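Local structure of predicted metal-dependent hydrolase of the TIM-barrel fold (Lactobacillus casei, 2QPX) at residues 142-147 and 204-209; 149-154 and 212-217. The protein is of unproven function but binds two zinc ions and probably acts as a metal-dependent hydrolase of the amidohydrolase kind. One frame throughout, in Å; residues are numbered along the deposited sequence. Where two conformers were deposited one is given.

In the fold
Interactions 1 and 2 are two successive layers of one helix pair, 144-156 with 204-221, and their centres lie 11 Å apart. Phe144 CA and Leu206 CA are 10.0 Å apart in interaction 1, Ser152 CA and Val214 CA 7.2 Å in interaction 2, which suggests that the helices converge. Aromatic rings and a leucine bridge the wider end; at the narrower end small groups, Ser152 CB and Val214 CG1, each meet one phenyl ring, with no ring-ring pair across. Both are buried contacts without cross hydrogen bonds, yet in an outlying part of the chain away from the zinc sites: their centres lie about 26 and 22 Å from the chain's centre, interaction 1 farther out.

Interaction 1. Residues 142-147 and 204-209; sequences DNFAAW and KPLIDY
Phe144 reaches across to Leu206 and Tyr209 with the rim of its ring. Its CE2 stands 3.9 Å from Leu206 CD1 and its CZ 3.7 Å from Tyr209 CE1, and both partners lie near the plane of the phenyl group. With Tyr209 this makes an offset edge-to-face pair: the phenylalanine edge is directed at the tyrosine face, the centroids are 5.7 Å apart and the planes stand at 75°. With CG anti to the backbone N (chi1 173°), the phenyl ring extends out from the first turn of its helix toward helix 204-221. Leu206 serves two aromatics through one methyl, since CD1 also approaches Trp147 CZ3 at 3.7 Å, the leucine and tryptophan side chains coming from opposite directions. The contact is thus an apolar layer between the starts of two helices, 144-156 and 204-221, in a protein assigned to the TIM-barrel amidohydrolases. Helix 183-196 packs against the same side chains, with Val183 and Ala187 against Phe144, Trp193 against Leu206 and Ala186 against Tyr209. The indole's polar end is engaged too, as Trp147 NE1 hydrogen-bonds to Ala134 O. Asn143 is the N-cap of the first helix: its OD1 accepts from Ala146 N at 3.0 Å, the donor lying 46° out of the carbonyl plane. This capping bond ties the loop before the helix to its first turn, next to the residue whose ring makes the contact.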
loop_
_atom_site.group_PDB
_atom_site.type_symbol
_atom_site.label_atom_id
_atom_site.label_comp_id
_atom_site.label_asym_id
_atom_site.label_seq_id
_atom_site.Cartn_x
_atom_site.Cartn_y
_atom_site.Cartn_z
ATOM N N ASP A 142 20.901 36.492 -16.598
ATOM C CA ASP A 142 21.306 36.776 -15.225
ATOM C C ASP A 142 20.171 37.199 -14.303
ATOM O O ASP A 142 20.396 37.344 -13.116
ATOM C CB ASP A 142 22.507 37.745 -15.147
ATOM C CG ASP A 142 22.213 39.131 -15.678
ATOM O OD1 ASP A 142 21.048 39.515 -15.890
ATOM O OD2 ASP A 142 23.205 39.868 -15.877
ATOM N N ASN A 143 18.953 37.333 -14.832
ATOM C CA ASN A 143 17.787 37.721 -14.032
ATOM C C ASN A 143 16.542 36.920 -14.398
ATOM O O ASN A 143 16.399 36.462 -15.544
ATOM C CB ASN A 143 17.462 39.212 -14.195
ATOM C CG ASN A 143 17.161 39.586 -15.634
ATOM O OD1 ASN A 143 15.985 39.719 -16.037
ATOM N ND2 ASN A 143 18.228 39.731 -16.439
ATOM N N PHE A 144 15.670 36.765 -13.418
ATOM C CA PHE A 144 14.432 36.000 -13.603
ATOM C C PHE A 144 13.600 36.457 -14.796
ATOM O O PHE A 144 13.095 35.639 -15.567
ATOM C CB PHE A 144 13.586 36.045 -12.324
ATOM C CG PHE A 144 12.220 35.431 -12.470
ATOM C CD1 PHE A 144 11.140 36.172 -12.918
ATOM C CD2 PHE A 144 12.015 34.107 -12.180
ATOM C CE1 PHE A 144 9.893 35.610 -13.041
ATOM C CE2 PHE A 144 10.751 33.534 -12.305
ATOM C CZ PHE A 144 9.685 34.288 -12.745
ATOM N N ALA A 145 13.369 37.747 -14.943
ATOM C CA ALA A 145 12.436 38.177 -15.984
ATOM C C ALA A 145 12.901 37.789 -17.391
ATOM O O ALA A 145 12.099 37.314 -18.214
ATOM C CB ALA A 145 12.218 39.709 -15.893
ATOM N N ALA A 146 14.182 37.975 -17.675
ATOM C CA ALA A 146 14.724 37.648 -19.008
ATOM C C ALA A 146 14.758 36.129 -19.182
ATOM O O ALA A 146 14.471 35.626 -20.272
ATOM C CB ALA A 146 16.126 38.207 -19.188
ATOM N N TRP A 147 15.119 35.409 -18.127
ATOM C CA TRP A 147 15.102 33.938 -18.166
ATOM C C TRP A 147 13.681 33.417 -18.437
ATOM O O TRP A 147 13.457 32.582 -19.332
ATOM C CB TRP A 147 15.602 33.364 -16.858
ATOM C CG TRP A 147 15.297 31.892 -16.737
ATOM C CD1 TRP A 147 15.967 30.869 -17.334
ATOM C CD2 TRP A 147 14.224 31.304 -16.001
ATOM N NE1 TRP A 147 15.379 29.660 -17.033
ATOM C CE2 TRP A 147 14.315 29.899 -16.190
ATOM C CE3 TRP A 147 13.200 31.813 -15.187
ATOM C CZ2 TRP A 147 13.412 29.029 -15.640
ATOM C CZ3 TRP A 147 12.311 30.948 -14.621
ATOM C CH2 TRP A 147 12.413 29.552 -14.862
ATOM N N LYS A 204 12.187 24.308 -5.154
ATOM C CA LYS A 204 10.765 24.031 -5.098
ATOM C C LYS A 204 9.913 25.266 -5.461
ATOM O O LYS A 204 8.983 25.156 -6.276
ATOM C CB LYS A 204 10.347 23.398 -3.770
ATOM C CG LYS A 204 8.864 23.060 -3.748
ATOM C CD LYS A 204 8.530 22.151 -2.621
ATOM C CE LYS A 204 7.031 22.073 -2.330
ATOM N NZ LYS A 204 6.187 21.595 -3.450
ATOM N N PRO A 205 10.207 26.450 -4.889
ATOM C CA PRO A 205 9.433 27.611 -5.312
ATOM C C PRO A 205 9.472 27.859 -6.816
ATOM O O PRO A 205 8.432 28.118 -7.440
ATOM C CB PRO A 205 10.097 28.771 -4.541
ATOM C CG PRO A 205 10.801 28.149 -3.410
ATOM C CD PRO A 205 11.181 26.779 -3.828
ATOM N N LEU A 206 10.641 27.736 -7.425
ATOM C CA LEU A 206 10.726 27.990 -8.862
ATOM C C LEU A 206 10.094 26.875 -9.715
ATOM O O LEU A 206 9.400 27.179 -10.678
ATOM C CB LEU A 206 12.166 28.275 -9.276
ATOM C CG LEU A 206 12.371 28.684 -10.727
ATOM C CD1 LEU A 206 11.530 29.931 -11.105
ATOM C CD2 LEU A 206 13.888 28.881 -11.031
ATOM N N ILE A 207 10.311 25.624 -9.346
ATOM C CA ILE A 207 9.671 24.513 -10.079
ATOM C C ILE A 207 8.146 24.609 -9.986
ATOM O O ILE A 207 7.444 24.475 -10.998
ATOM C CB ILE A 207 10.172 23.131 -9.564
ATOM C CG1 ILE A 207 11.622 22.907 -10.061
ATOM C CG2 ILE A 207 9.291 21.994 -10.077
ATOM C CD1 ILE A 207 12.353 21.675 -9.449
ATOM N N ASP A 208 7.611 24.860 -8.796
ATOM C CA ASP A 208 6.157 24.908 -8.637
ATOM C C ASP A 208 5.606 26.127 -9.396
ATOM O O ASP A 208 4.573 25.997 -10.098
ATOM C CB ASP A 208 5.740 24.949 -7.159
ATOM C CG ASP A 208 5.843 23.608 -6.449
ATOM O OD1 ASP A 208 6.348 22.639 -7.049
ATOM O OD2 ASP A 208 5.389 23.538 -5.254
ATOM N N TYR A 209 6.269 27.293 -9.309
ATOM C CA TYR A 209 5.853 28.453 -10.126
ATOM C C TYR A 209 5.800 28.059 -11.621
ATOM O O TYR A 209 4.817 28.348 -12.353
ATOM C CB TYR A 209 6.831 29.635 -9.926
ATOM C CG TYR A 209 6.488 30.848 -10.719
ATOM C CD1 TYR A 209 6.916 31.015 -12.021
ATOM C CD2 TYR A 209 5.705 31.863 -10.146
ATOM C CE1 TYR A 209 6.589 32.174 -12.733
ATOM C CE2 TYR A 209 5.356 32.977 -10.835
ATOM C CZ TYR A 209 5.783 33.142 -12.124
ATOM O OH TYR A 209 5.420 34.258 -12.828
#

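Interaction 2. Residues 149-154 and 212-217; sequences QAFSND and YHVAPF
Ser152 and Phe217 have the most surface buried here, and they meet through carbon: Ser152 CB is 3.6 Å from Phe217 CE2 and 4.1 Å from Phe217 CZ, an oblique approach to the ring. The hydroxyl takes no part in the contact across the helices. With chi1 at 65°, OG lies between the backbone N and the carbonyl carbon and hydrogen-bonds to Trp148 O, one turn back in its own helix, which satisfies a buried polar atom. Val214 adds the second touch, its CG1 standing 4.1 Å from Phe151 CE2 where the two side chains cross at about a right angle. Helices 144-156 and 204-221 belong here to a peripheral helical lobe, away from the zinc sites, in a protein assigned to the TIM-barrel amidohydrolases; the nearest CA atoms of the two segments, Ser152 CA and Val214 CA, are 7.2 Å apart. Helix 204-221 is kinked where the N atoms of Pro216 and Phe217 make no bond to the preceding turn; a proline N has no hydrogen to give. Close by, His213 O lies over the centre of the Phe217 ring, 3.4 Å above its plane. The same ring has a cation-pi partner in Lys156 and packs on Trp148, which also touches Val214. The Phe151 ring also rests against Ala134 of helix 130-138 and Tyr128, and meets that of Trp147 with nearly parallel planes.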
loop_
_atom_site.group_PDB
_atom_site.type_symbol
_atom_site.label_atom_id
_atom_site.label_comp_id
_atom_site.label_asym_id
_atom_site.label_seq_id
_atom_site.Cartn_x
_atom_site.Cartn_y
_atom_site.Cartn_z
ATOM N N GLN A 149 11.084 34.961 -19.745
ATOM C CA GLN A 149 10.622 35.288 -21.098
ATOM C C GLN A 149 11.171 34.297 -22.132
ATOM O O GLN A 149 10.427 33.785 -22.974
ATOM C CB GLN A 149 10.981 36.736 -21.475
ATOM C CG GLN A 149 10.569 37.088 -22.886
ATOM C CD GLN A 149 10.910 38.521 -23.226
ATOM O OE1 GLN A 149 11.934 38.792 -23.851
ATOM N NE2 GLN A 149 10.079 39.443 -22.780
ATOM N N ALA A 150 12.468 34.019 -22.040
ATOM C CA ALA A 150 13.117 33.143 -23.008
ATOM C C ALA A 150 12.590 31.699 -22.884
ATOM O O ALA A 150 12.283 31.040 -23.884
ATOM C CB ALA A 150 14.624 33.173 -22.839
ATOM N N PHE A 151 12.502 31.233 -21.648
ATOM C CA PHE A 151 12.084 29.858 -21.386
ATOM C C PHE A 151 10.620 29.680 -21.761
ATOM O O PHE A 151 10.273 28.714 -22.447
ATOM C CB PHE A 151 12.354 29.489 -19.924
ATOM C CG PHE A 151 11.701 28.201 -19.482
ATOM C CD1 PHE A 151 12.127 26.985 -19.991
ATOM C CD2 PHE A 151 10.603 28.207 -18.651
ATOM C CE1 PHE A 151 11.481 25.793 -19.599
ATOM C CE2 PHE A 151 9.967 27.015 -18.262
ATOM C CZ PHE A 151 10.428 25.820 -18.724
ATOM N N SER A 152 9.755 30.589 -21.302
ATOM C CA SER A 152 8.344 30.463 -21.619
ATOM C C SER A 152 8.109 30.534 -23.132
ATOM O O SER A 152 7.233 29.854 -23.671
ATOM C CB SER A 152 7.497 31.519 -20.835
ATOM O OG SER A 152 7.812 32.824 -21.219
ATOM N N ASN A 153 8.827 31.402 -23.835
ATOM C CA ASN A 153 8.697 31.419 -25.309
ATOM C C ASN A 153 9.063 30.049 -25.924
ATOM O O ASN A 153 8.385 29.575 -26.824
ATOM C CB ASN A 153 9.565 32.503 -25.941
ATOM C CG ASN A 153 8.976 33.899 -25.783
ATOM O OD1 ASN A 153 7.793 34.066 -25.473
ATOM N ND2 ASN A 153 9.814 34.915 -26.032
ATOM N N ASP A 154 10.124 29.415 -25.412
ATOM C CA ASP A 154 10.528 28.090 -25.886
ATOM C C ASP A 154 9.446 27.023 -25.659
ATOM O O ASP A 154 9.156 26.223 -26.536
ATOM C CB ASP A 154 11.868 27.700 -25.288
ATOM C CG ASP A 154 12.604 26.682 -26.126
ATOM O OD1 ASP A 154 13.038 27.052 -27.232
ATOM O OD2 ASP A 154 12.751 25.508 -25.707
ATOM N N TYR A 212 2.808 25.738 -12.545
ATOM C CA TYR A 212 1.522 26.436 -12.586
ATOM C C TYR A 212 1.450 27.376 -13.773
ATOM O O TYR A 212 0.423 27.488 -14.425
ATOM C CB TYR A 212 1.258 27.207 -11.277
ATOM C CG TYR A 212 0.646 26.328 -10.181
ATOM C CD1 TYR A 212 1.427 25.505 -9.393
ATOM C CD2 TYR A 212 -0.748 26.289 -9.954
ATOM C CE1 TYR A 212 0.868 24.708 -8.410
ATOM C CE2 TYR A 212 -1.311 25.458 -8.975
ATOM C CZ TYR A 212 -0.507 24.677 -8.215
ATOM O OH TYR A 212 -1.039 23.850 -7.247
ATOM N N HIS A 213 2.551 28.054 -14.081
ATOM C CA HIS A 213 2.561 29.030 -15.165
ATOM C C HIS A 213 2.684 28.454 -16.572
ATOM O O HIS A 213 2.172 29.055 -17.508
ATOM C CB HIS A 213 3.571 30.131 -14.882
ATOM C CG HIS A 213 3.129 31.050 -13.804
ATOM N ND1 HIS A 213 2.599 32.294 -14.086
ATOM C CD2 HIS A 213 3.009 30.883 -12.462
ATOM C CE1 HIS A 213 2.242 32.884 -12.958
ATOM N NE2 HIS A 213 2.440 32.049 -11.960
ATOM N N VAL A 214 3.282 27.282 -16.751
ATOM C CA VAL A 214 3.336 26.709 -18.077
ATOM C C VAL A 214 2.045 25.967 -18.441
ATOM O O VAL A 214 1.819 25.699 -19.615
ATOM C CB VAL A 214 4.568 25.790 -18.333
ATOM C CG1 VAL A 214 5.873 26.582 -18.167
ATOM C CG2 VAL A 214 4.505 24.513 -17.492
ATOM N N ALA A 215 1.228 25.592 -17.462
ATOM C CA ALA A 215 0.012 24.832 -17.746
ATOM C C ALA A 215 -0.842 25.469 -18.857
ATOM O O ALA A 215 -1.251 24.775 -19.791
ATOM C CB ALA A 215 -0.781 24.502 -16.451
ATOM N N PRO A 216 -1.147 26.777 -18.762
ATOM C CA PRO A 216 -1.946 27.384 -19.848
ATOM C C PRO A 216 -1.262 27.324 -21.225
ATOM O O PRO A 216 -1.940 27.206 -22.246
ATOM C CB PRO A 216 -2.115 28.833 -19.395
ATOM C CG PRO A 216 -1.652 28.880 -18.024
ATOM C CD PRO A 216 -0.901 27.709 -17.653
ATOM N N PHE A 217 0.070 27.428 -21.253
ATOM C CA PHE A 217 0.805 27.356 -22.494
ATOM C C PHE A 217 0.671 25.972 -23.139
ATOM O O PHE A 217 0.643 25.840 -24.361
ATOM C CB PHE A 217 2.291 27.633 -22.341
ATOM C CG PHE A 217 2.658 28.848 -21.518
ATOM C CD1 PHE A 217 1.840 29.953 -21.424
ATOM C CD2 PHE A 217 3.919 28.913 -20.934
ATOM C CE1 PHE A 217 2.245 31.074 -20.684
ATOM C CE2 PHE A 217 4.296 30.011 -20.173
ATOM C CZ PHE A 217 3.465 31.084 -20.083
#